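3-carboxy-cis,cis-muconate cycloisomerase (Acinetobacter calcoaceticus, PDB 1Q5N) is a cycloisomerase of the fumarase/aspartase superfamily, a family of homotetrameric, mainly helical enzymes. Local coordinates at residues F21-Y29 with I63-L71; T248-S259 with A291-V302. All blocks are in the same frame, centred on the assembly; numbering follows the deposited sequence.

Interaction 1. Residues F21-Y29 with I63-L71; sequences FSDRALVSY and IDKIDFDAL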
loop_
_atom_site.group_PDB
_atom_site.type_symbol
_atom_site.label_atom_id
_atom_site.label_comp_id
_atom_site.label_asym_id
_atom_site.label_seq_id
_atom_site.Cartn_x
_atom_site.Cartn_y
_atom_site.Cartn_z
ATOM N N PHE A 21 6.625 -18.702 14.361
ATOM C CA PHE A 21 5.263 -18.272 13.999
ATOM C C PHE A 21 4.334 -19.366 13.533
ATOM O O PHE A 21 3.237 -19.095 13.036
ATOM C CB PHE A 21 5.323 -17.141 12.952
ATOM C CG PHE A 21 5.818 -15.814 13.528
ATOM C CD1 PHE A 21 4.978 -15.019 14.317
ATOM C CD2 PHE A 21 7.144 -15.397 13.341
ATOM C CE1 PHE A 21 5.457 -13.811 14.932
ATOM C CE2 PHE A 21 7.638 -14.192 13.950
ATOM C CZ PHE A 21 6.797 -13.409 14.740
ATOM N N SER A 22 4.734 -20.615 13.710
ATOM C CA SER A 22 3.873 -21.739 13.325
ATOM C C SER A 22 2.716 -21.905 14.367
ATOM O O SER A 22 2.797 -21.394 15.494
ATOM C CB SER A 22 4.714 -23.008 13.274
ATOM O OG SER A 22 5.097 -23.404 14.596
ATOM N N ASP A 23 1.648 -22.602 13.991
ATOM C CA ASP A 23 0.535 -22.800 14.903
ATOM C C ASP A 23 0.977 -23.421 16.231
ATOM O O ASP A 23 0.563 -23.004 17.329
ATOM C CB ASP A 23 -0.527 -23.695 14.263
ATOM C CG ASP A 23 -1.261 -23.007 13.114
ATOM O OD1 ASP A 23 -1.279 -21.762 13.051
ATOM O OD2 ASP A 23 -1.829 -23.713 12.263
ATOM N N ARG A 24 1.862 -24.400 16.107
ATOM C CA ARG A 24 2.371 -25.127 17.234
ATOM C C ARG A 24 3.187 -24.211 18.159
ATOM O O ARG A 24 2.980 -24.222 19.375
ATOM C CB ARG A 24 3.175 -26.302 16.699
ATOM C CG ARG A 24 3.502 -27.334 17.728
ATOM C CD ARG A 24 3.422 -28.774 17.163
ATOM N NE ARG A 24 3.766 -29.711 18.232
ATOM C CZ ARG A 24 4.901 -29.620 18.940
ATOM N NH1 ARG A 24 5.787 -28.643 18.671
ATOM N NH2 ARG A 24 5.137 -30.480 19.939
ATOM N N ALA A 25 4.094 -23.397 17.612
ATOM C CA ALA A 25 4.819 -22.516 18.509
ATOM C C ALA A 25 3.894 -21.465 19.138
ATOM O O ALA A 25 4.070 -21.106 20.319
ATOM C CB ALA A 25 6.005 -21.815 17.790
ATOM N N LEU A 26 2.922 -20.975 18.368
ATOM C CA LEU A 26 2.028 -19.947 18.888
ATOM C C LEU A 26 1.310 -20.472 20.142
ATOM O O LEU A 26 1.306 -19.817 21.191
ATOM C CB LEU A 26 0.996 -19.488 17.831
ATOM C CG LEU A 26 -0.046 -18.493 18.408
ATOM C CD1 LEU A 26 0.629 -17.178 18.829
ATOM C CD2 LEU A 26 -1.144 -18.258 17.401
ATOM N N VAL A 27 0.730 -21.670 20.030
ATOM C CA VAL A 27 0.041 -22.293 21.173
ATOM C C VAL A 27 1.035 -22.553 22.328
ATOM O O VAL A 27 0.675 -22.444 23.497
ATOM C CB VAL A 27 -0.669 -23.603 20.770
ATOM C CG1 VAL A 27 -1.273 -24.252 22.034
ATOM C CG2 VAL A 27 -1.785 -23.308 19.720
ATOM N N SER A 28 2.290 -22.850 22.000
ATOM C CA SER A 28 3.310 -23.055 23.011
ATOM C C SER A 28 3.504 -21.800 23.821
ATOM O O SER A 28 3.575 -21.838 25.047
ATOM C CB SER A 28 4.650 -23.367 22.366
ATOM O OG SER A 28 5.018 -24.662 22.728
ATOM N N TYR A 29 3.602 -20.673 23.121
ATOM C CA TYR A 29 3.814 -19.389 23.784
ATOM C C TYR A 29 2.580 -19.002 24.597
ATOM O O TYR A 29 2.701 -18.355 25.645
ATOM C CB TYR A 29 4.135 -18.287 22.756
ATOM C CG TYR A 29 5.510 -18.384 22.142
ATOM C CD1 TYR A 29 6.646 -18.077 22.897
ATOM C CD2 TYR A 29 5.681 -18.680 20.780
ATOM C CE1 TYR A 29 7.914 -18.044 22.327
ATOM C CE2 TYR A 29 6.976 -18.656 20.186
ATOM C CZ TYR A 29 8.083 -18.333 20.980
ATOM O OH TYR A 29 9.365 -18.300 20.464
ATOM N N ILE A 63 0.831 -29.235 25.222
ATOM C CA ILE A 63 0.988 -29.111 23.791
ATOM C C ILE A 63 0.722 -30.425 23.083
ATOM O O ILE A 63 0.156 -30.445 22.000
ATOM C CB ILE A 63 2.392 -28.630 23.429
ATOM C CG1 ILE A 63 2.464 -28.338 21.926
ATOM C CG2 ILE A 63 3.430 -29.672 23.829
ATOM C CD1 ILE A 63 1.750 -27.050 21.551
ATOM N N ASP A 64 1.120 -31.532 23.701
ATOM C CA ASP A 64 0.898 -32.841 23.095
ATOM C C ASP A 64 -0.510 -33.339 23.251
ATOM O O ASP A 64 -0.980 -34.153 22.450
ATOM C CB ASP A 64 1.880 -33.854 23.664
ATOM C CG ASP A 64 3.298 -33.521 23.284
ATOM O OD1 ASP A 64 3.572 -33.513 22.058
ATOM O OD2 ASP A 64 4.122 -33.242 24.193
ATOM N N LYS A 65 -1.201 -32.829 24.259
ATOM C CA LYS A 65 -2.580 -33.241 24.492
ATOM C C LYS A 65 -3.639 -32.397 23.763
ATOM O O LYS A 65 -4.774 -32.829 23.633
ATOM C CB LYS A 65 -2.881 -33.228 25.979
ATOM C CG LYS A 65 -2.020 -34.174 26.810
ATOM C CD LYS A 65 -2.460 -34.043 28.248
ATOM C CE LYS A 65 -1.656 -34.875 29.192
ATOM N NZ LYS A 65 -2.264 -34.635 30.538
ATOM N N ILE A 66 -3.266 -31.209 23.287
ATOM C CA ILE A 66 -4.186 -30.331 22.586
ATOM C C ILE A 66 -4.609 -30.788 21.170
ATOM O O ILE A 66 -3.778 -31.172 20.364
ATOM C CB ILE A 66 -3.581 -28.913 22.573
ATOM C CG1 ILE A 66 -3.924 -28.241 23.905
ATOM C CG2 ILE A 66 -4.059 -28.128 21.366
ATOM C CD1 ILE A 66 -3.216 -27.018 24.122
ATOM N N ASP A 67 -5.909 -30.749 20.882
ATOM C CA ASP A 67 -6.461 -31.177 19.578
ATOM C C ASP A 67 -6.492 -30.000 18.604
ATOM O O ASP A 67 -7.392 -29.154 18.679
ATOM C CB ASP A 67 -7.889 -31.723 19.750
ATOM C CG ASP A 67 -8.501 -32.212 18.440
ATOM O OD1 ASP A 67 -7.790 -32.249 17.422
ATOM O OD2 ASP A 67 -9.703 -32.578 18.437
ATOM N N PHE A 68 -5.532 -29.969 17.680
ATOM C CA PHE A 68 -5.438 -28.874 16.751
ATOM C C PHE A 68 -6.554 -28.755 15.740
ATOM O O PHE A 68 -6.836 -27.654 15.270
ATOM C CB PHE A 68 -4.055 -28.857 16.102
ATOM C CG PHE A 68 -2.992 -28.296 17.011
ATOM C CD1 PHE A 68 -2.379 -29.095 17.973
ATOM C CD2 PHE A 68 -2.623 -26.947 16.932
ATOM C CE1 PHE A 68 -1.425 -28.559 18.854
ATOM C CE2 PHE A 68 -1.679 -26.404 17.800
ATOM C CZ PHE A 68 -1.072 -27.210 18.760
ATOM N N ASP A 69 -7.217 -29.856 15.417
ATOM C CA ASP A 69 -8.345 -29.779 14.492
ATOM C C ASP A 69 -9.536 -29.182 15.223
ATOM O O ASP A 69 -10.287 -28.348 14.680
ATOM C CB ASP A 69 -8.701 -31.164 13.978
ATOM C CG ASP A 69 -7.684 -31.673 13.001
ATOM O OD1 ASP A 69 -7.687 -31.158 11.849
ATOM O OD2 ASP A 69 -6.872 -32.558 13.392
ATOM N N ALA A 70 -9.722 -29.620 16.460
ATOM C CA ALA A 70 -10.807 -29.093 17.255
ATOM C C ALA A 70 -10.522 -27.592 17.391
ATOM O O ALA A 70 -11.394 -26.783 17.175
ATOM C CB ALA A 70 -10.822 -29.770 18.633
ATOM N N LEU A 71 -9.277 -27.237 17.715
ATOM C CA LEU A 71 -8.897 -25.842 17.905
ATOM C C LEU A 71 -9.167 -24.968 16.670
ATOM O O LEU A 71 -9.724 -23.879 16.805
ATOM C CB LEU A 71 -7.415 -25.723 18.321
ATOM C CG LEU A 71 -7.015 -24.351 18.909
ATOM C CD1 LEU A 71 -7.846 -24.122 20.152
ATOM C CD2 LEU A 71 -5.511 -24.265 19.262
#

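Interaction 2. Residues T248-S259 with A291-V302; sequences TGNVGKMARDWS and AAASVLAAANRV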
loop_
_atom_site.group_PDB
_atom_site.type_symbol
_atom_site.label_atom_id
_atom_site.label_comp_id
_atom_site.label_asym_id
_atom_site.label_seq_id
_atom_site.Cartn_x
_atom_site.Cartn_y
_atom_site.Cartn_z
ATOM N N THR A 248 14.563 -4.756 5.286
ATOM C CA THR A 248 14.278 -5.402 4.015
ATOM C C THR A 248 14.587 -4.438 2.884
ATOM O O THR A 248 15.119 -4.866 1.857
ATOM C CB THR A 248 12.828 -5.862 3.927
ATOM O OG1 THR A 248 12.659 -6.925 4.856
ATOM C CG2 THR A 248 12.472 -6.367 2.505
ATOM N N GLY A 249 14.282 -3.147 3.069
ATOM C CA GLY A 249 14.619 -2.187 2.027
ATOM C C GLY A 249 16.152 -2.123 1.791
ATOM O O GLY A 249 16.582 -1.993 0.646
ATOM N N ASN A 250 16.978 -2.205 2.849
ATOM C CA ASN A 250 18.444 -2.163 2.662
ATOM C C ASN A 250 18.946 -3.351 1.823
ATOM O O ASN A 250 19.795 -3.167 0.940
ATOM C CB ASN A 250 19.234 -2.205 4.006
ATOM C CG ASN A 250 19.085 -0.935 4.832
ATOM O OD1 ASN A 250 19.163 0.189 4.304
ATOM N ND2 ASN A 250 18.899 -1.097 6.136
ATOM N N VAL A 251 18.454 -4.567 2.075
ATOM C CA VAL A 251 19.000 -5.686 1.298
ATOM C C VAL A 251 18.358 -5.734 -0.097
ATOM O O VAL A 251 18.931 -6.299 -1.051
ATOM C CB VAL A 251 18.897 -7.061 2.064
ATOM C CG1 VAL A 251 19.693 -6.954 3.388
ATOM C CG2 VAL A 251 17.443 -7.444 2.352
ATOM N N GLY A 252 17.171 -5.120 -0.205
ATOM C CA GLY A 252 16.487 -5.017 -1.496
ATOM C C GLY A 252 17.405 -4.163 -2.387
ATOM O O GLY A 252 17.658 -4.496 -3.532
ATOM N N LYS A 253 17.918 -3.058 -1.843
ATOM C CA LYS A 253 18.796 -2.186 -2.620
ATOM C C LYS A 253 20.076 -2.932 -3.048
ATOM O O LYS A 253 20.549 -2.763 -4.182
ATOM C CB LYS A 253 19.134 -0.910 -1.798
ATOM C CG LYS A 253 20.022 0.112 -2.550
ATOM C CD LYS A 253 21.539 -0.171 -2.401
ATOM C CE LYS A 253 22.381 0.960 -3.007
ATOM N NZ LYS A 253 22.148 1.166 -4.480
ATOM N N MET A 254 20.616 -3.767 -2.143
ATOM C CA MET A 254 21.817 -4.545 -2.439
ATOM C C MET A 254 21.520 -5.585 -3.550
ATOM O O MET A 254 22.305 -5.740 -4.477
ATOM C CB MET A 254 22.287 -5.229 -1.159
ATOM C CG MET A 254 22.682 -4.206 -0.073
ATOM S SD MET A 254 22.927 -5.076 1.468
ATOM C CE MET A 254 24.345 -6.161 1.065
ATOM N N ALA A 255 20.370 -6.258 -3.465
ATOM C CA ALA A 255 20.007 -7.271 -4.458
ATOM C C ALA A 255 19.792 -6.606 -5.838
ATOM O O ALA A 255 20.100 -7.206 -6.887
ATOM C CB ALA A 255 18.691 -8.034 -4.030
ATOM N N ARG A 256 19.221 -5.399 -5.848
ATOM C CA ARG A 256 19.063 -4.717 -7.143
ATOM C C ARG A 256 20.476 -4.524 -7.733
ATOM O O ARG A 256 20.699 -4.822 -8.894
ATOM C CB ARG A 256 18.371 -3.351 -6.969
ATOM C CG ARG A 256 18.378 -2.377 -8.200
ATOM C CD ARG A 256 17.754 -2.953 -9.483
ATOM N NE ARG A 256 16.460 -3.597 -9.291
ATOM C CZ ARG A 256 15.315 -2.961 -9.028
ATOM N NH1 ARG A 256 15.283 -1.617 -8.908
ATOM N NH2 ARG A 256 14.188 -3.661 -8.952
ATOM N N ASP A 257 21.413 -4.043 -6.923
ATOM C CA ASP A 257 22.779 -3.804 -7.385
ATOM C C ASP A 257 23.558 -5.061 -7.854
ATOM O O ASP A 257 24.109 -5.063 -8.972
ATOM C CB ASP A 257 23.621 -3.061 -6.312
ATOM C CG ASP A 257 23.188 -1.626 -6.130
ATOM O OD1 ASP A 257 22.382 -1.106 -6.948
ATOM O OD2 ASP A 257 23.643 -0.987 -5.178
ATOM N N TRP A 258 23.583 -6.132 -7.052
ATOM C CA TRP A 258 24.370 -7.250 -7.494
ATOM C C TRP A 258 23.732 -7.950 -8.691
ATOM O O TRP A 258 24.458 -8.487 -9.539
ATOM C CB TRP A 258 24.727 -8.218 -6.321
ATOM C CG TRP A 258 23.683 -9.233 -5.932
ATOM C CD1 TRP A 258 23.205 -10.234 -6.707
ATOM C CD2 TRP A 258 23.045 -9.388 -4.647
ATOM N NE1 TRP A 258 22.323 -11.011 -6.009
ATOM C CE2 TRP A 258 22.204 -10.520 -4.738
ATOM C CE3 TRP A 258 23.117 -8.681 -3.435
ATOM C CZ2 TRP A 258 21.419 -10.988 -3.657
ATOM C CZ3 TRP A 258 22.329 -9.143 -2.352
ATOM C CH2 TRP A 258 21.494 -10.290 -2.483
ATOM N N SER A 259 22.404 -7.917 -8.829
ATOM C CA SER A 259 21.840 -8.599 -10.012
ATOM C C SER A 259 22.117 -7.743 -11.252
ATOM O O SER A 259 22.238 -8.261 -12.350
ATOM C CB SER A 259 20.332 -8.891 -9.846
ATOM O OG SER A 259 19.555 -7.725 -9.679
ATOM N N ALA A 291 19.129 -15.699 -5.636
ATOM C CA ALA A 291 18.970 -15.059 -4.353
ATOM C C ALA A 291 18.340 -13.662 -4.530
ATOM O O ALA A 291 17.524 -13.206 -3.699
ATOM C CB ALA A 291 20.318 -14.972 -3.625
ATOM N N ALA A 292 18.706 -12.993 -5.615
ATOM C CA ALA A 292 18.171 -11.648 -5.830
ATOM C C ALA A 292 16.647 -11.708 -6.053
ATOM O O ALA A 292 15.909 -10.869 -5.526
ATOM C CB ALA A 292 18.884 -10.975 -7.044
ATOM N N ALA A 293 16.193 -12.716 -6.807
ATOM C CA ALA A 293 14.782 -12.873 -7.090
ATOM C C ALA A 293 13.936 -12.950 -5.791
ATOM O O ALA A 293 12.896 -12.285 -5.668
ATOM C CB ALA A 293 14.560 -14.116 -7.982
ATOM N N SER A 294 14.392 -13.730 -4.816
ATOM C CA SER A 294 13.688 -13.828 -3.531
ATOM C C SER A 294 13.756 -12.514 -2.748
ATOM O O SER A 294 12.767 -12.053 -2.196
ATOM C CB SER A 294 14.330 -14.888 -2.637
ATOM O OG SER A 294 14.195 -16.148 -3.236
ATOM N N VAL A 295 14.952 -11.948 -2.652
ATOM C CA VAL A 295 15.097 -10.715 -1.914
ATOM C C VAL A 295 14.270 -9.587 -2.552
ATOM O O VAL A 295 13.668 -8.809 -1.841
ATOM C CB VAL A 295 16.616 -10.285 -1.791
ATOM C CG1 VAL A 295 16.744 -8.942 -1.101
ATOM C CG2 VAL A 295 17.384 -11.331 -0.957
ATOM N N LEU A 296 14.214 -9.523 -3.876
ATOM C CA LEU A 296 13.493 -8.459 -4.517
ATOM C C LEU A 296 11.991 -8.697 -4.376
ATOM O O LEU A 296 11.228 -7.738 -4.302
ATOM C CB LEU A 296 13.957 -8.288 -5.972
ATOM C CG LEU A 296 15.336 -7.592 -6.024
ATOM C CD1 LEU A 296 15.952 -7.651 -7.440
ATOM C CD2 LEU A 296 15.192 -6.147 -5.570
ATOM N N ALA A 297 11.567 -9.961 -4.301
ATOM C CA ALA A 297 10.149 -10.244 -4.058
ATOM C C ALA A 297 9.790 -9.743 -2.615
ATOM O O ALA A 297 8.738 -9.172 -2.388
ATOM C CB ALA A 297 9.867 -11.732 -4.184
ATOM N N ALA A 298 10.665 -9.941 -1.651
ATOM C CA ALA A 298 10.387 -9.479 -0.299
ATOM C C ALA A 298 10.391 -7.933 -0.292
ATOM O O ALA A 298 9.605 -7.306 0.422
ATOM C CB ALA A 298 11.441 -10.043 0.661
ATOM N N ALA A 299 11.223 -7.320 -1.133
ATOM C CA ALA A 299 11.275 -5.853 -1.160
ATOM C C ALA A 299 10.047 -5.205 -1.849
ATOM O O ALA A 299 9.909 -3.975 -1.863
ATOM C CB ALA A 299 12.558 -5.388 -1.827
ATOM N N ASN A 300 9.226 -6.042 -2.471
ATOM C CA ASN A 300 7.943 -5.659 -3.119
ATOM C C ASN A 300 6.816 -5.900 -2.046
ATOM O O ASN A 300 5.996 -5.020 -1.754
ATOM C CB ASN A 300 7.702 -6.583 -4.353
ATOM C CG ASN A 300 6.225 -6.635 -4.824
ATOM O OD1 ASN A 300 5.953 -6.410 -6.015
ATOM N ND2 ASN A 300 5.292 -6.970 -3.937
ATOM N N ARG A 301 6.833 -7.088 -1.436
ATOM C CA ARG A 301 5.828 -7.510 -0.488
ATOM C C ARG A 301 5.824 -6.759 0.890
ATOM O O ARG A 301 4.751 -6.388 1.416
ATOM C CB ARG A 301 6.009 -9.026 -0.346
ATOM C CG ARG A 301 4.839 -9.833 0.201
ATOM C CD ARG A 301 3.592 -9.905 -0.726
ATOM N NE ARG A 301 2.427 -10.507 -0.036
ATOM C CZ ARG A 301 2.481 -11.634 0.709
ATOM N NH1 ARG A 301 3.633 -12.280 0.892
ATOM N NH2 ARG A 301 1.376 -12.171 1.251
ATOM N N VAL A 302 7.013 -6.502 1.459
ATOM C CA VAL A 302 7.084 -5.840 2.746
ATOM C C VAL A 302 6.478 -4.435 2.708
ATOM O O VAL A 302 5.725 -4.081 3.631
ATOM C CB VAL A 302 8.553 -5.894 3.341
ATOM C CG1 VAL A 302 8.662 -5.031 4.589
ATOM C CG2 VAL A 302 8.833 -7.340 3.786
#

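Interaction 1. Residues F21-Y29 with I63-L71
V27, on the first turns of helix 23-43, packs into an apolar pocket lined by I63, I66, F68 and L71, at the corner where helix 62-65 gives way to helix 68-78 in the N-terminal helical region of this lyase-superfamily chain. The valine serves both sides with its two branches. CG1, anti to the backbone N (chi1 176°), lies 4.0 Å from I66 CD1 and also meets I63 CD1. CG2 comes within 3.6 Å of F68 CE2, approaching the ring obliquely, and reaches L71 CD2 tip to tip at 3.9 Å. A short beta-branched residue suits this place, since both methyls are used close to the helix backbone. I66 CG2, from the same segment as F68, lies over one face of the F68 ring, offset toward the rim, and probably helps fix its tilt.

Polar groups border these apolar contacts without any hydrogen bond between the segments. The R24 guanidinium has I63 CG1 over one face, 3.8 Å above its plane, while D64 OD1 lies near that plane, 4.0 Å from R24 NH2. This is too far for a salt bridge, and both residues are exposed, so the attraction is probably modest. D23 turns its carboxylate to the backbone of L7 of the second subunit, and that leucine also packs on V27 and L71, extending the apolar cluster across the subunit interface.

Helices 23-43 and 68-78 are both N-capped, by S22 and D67. S22 OG accepts from A25 N at 3.2 Å, nearly straight at 168°, and D67 OD1 receives D69 N from above the carboxylate plane.

Interaction 2. Residues T248-S259 with A291-V302
Helices 248-259 and 291-302 run roughly antiparallel, 139° between their directions, with axes only 8.6 Å apart and the CA atoms of A255 and A292 separated by 4.9 Å. They belong to the long-helix bundle characteristic of the fumarase/aspartase superfamily, whose helices pack together in the tetramer. Such closeness depends on small residues: G252 lets its CA rest 4.0 Å from A299 CB, where a side chain of its own would collide with that methyl, and A255 and A292 present single methyls to each other.

Larger side chains fill in around this seam. L296 is a knob in the hole formed by G252, A255, R256 and S259; its CD2 sits 3.6 Å from G252 O, and its CG meets A255 CB. V295 CG1 is set against both V251 O and A255 CB, 3.6 Å from the latter, and meets V251 CG2 at about a right angle. At one end, T248 CG2 lies against A298 O and V302 CG2, its methyl doing the packing while OG1 bonds to T338. At the other, W258 brings NE1 to 3.6 Å from A292 CB, with the methyl oblique to the ring; A255 CA lies over one face of the indole, offset toward the rim. E271 takes hydrogen bonds from W258 NE1 and from A291 N and A292 N, so one carboxylate joins the indole to the beginning of the second helix.

R256 carries its charge beyond the contact to E316 of the third subunit, and K253 bridges to D257 on its own helix. With no hydrogen bond between the two segments, cohesion comes from close apolar fit, while polar side chains find partners within their own helix or on surrounding helices and subunits.

How the interactions relate
From the N terminus, interaction 1 comes first: 21-29 meets 63-71 after a mostly helical excursion of 33 residues, closing a loop in the outer part of the chain. Interaction 2 opens much later, when helix 235-261 is joined by helix 290-311 across 31 mostly non-helical residues, part of which are not modelled. The two loops therefore follow in series, neither crossing nor nesting. The centres of interactions 1 and 2 are about 33 Å apart, and the two do not touch. Interaction 1 ties the start of helix 23-43 to the corner between helices 62-65 and 68-78, toward one end of the elongated subunit; interaction 2 joins long helices near its middle. Both border the second subunit, and interaction 2 also meets the third and fourth.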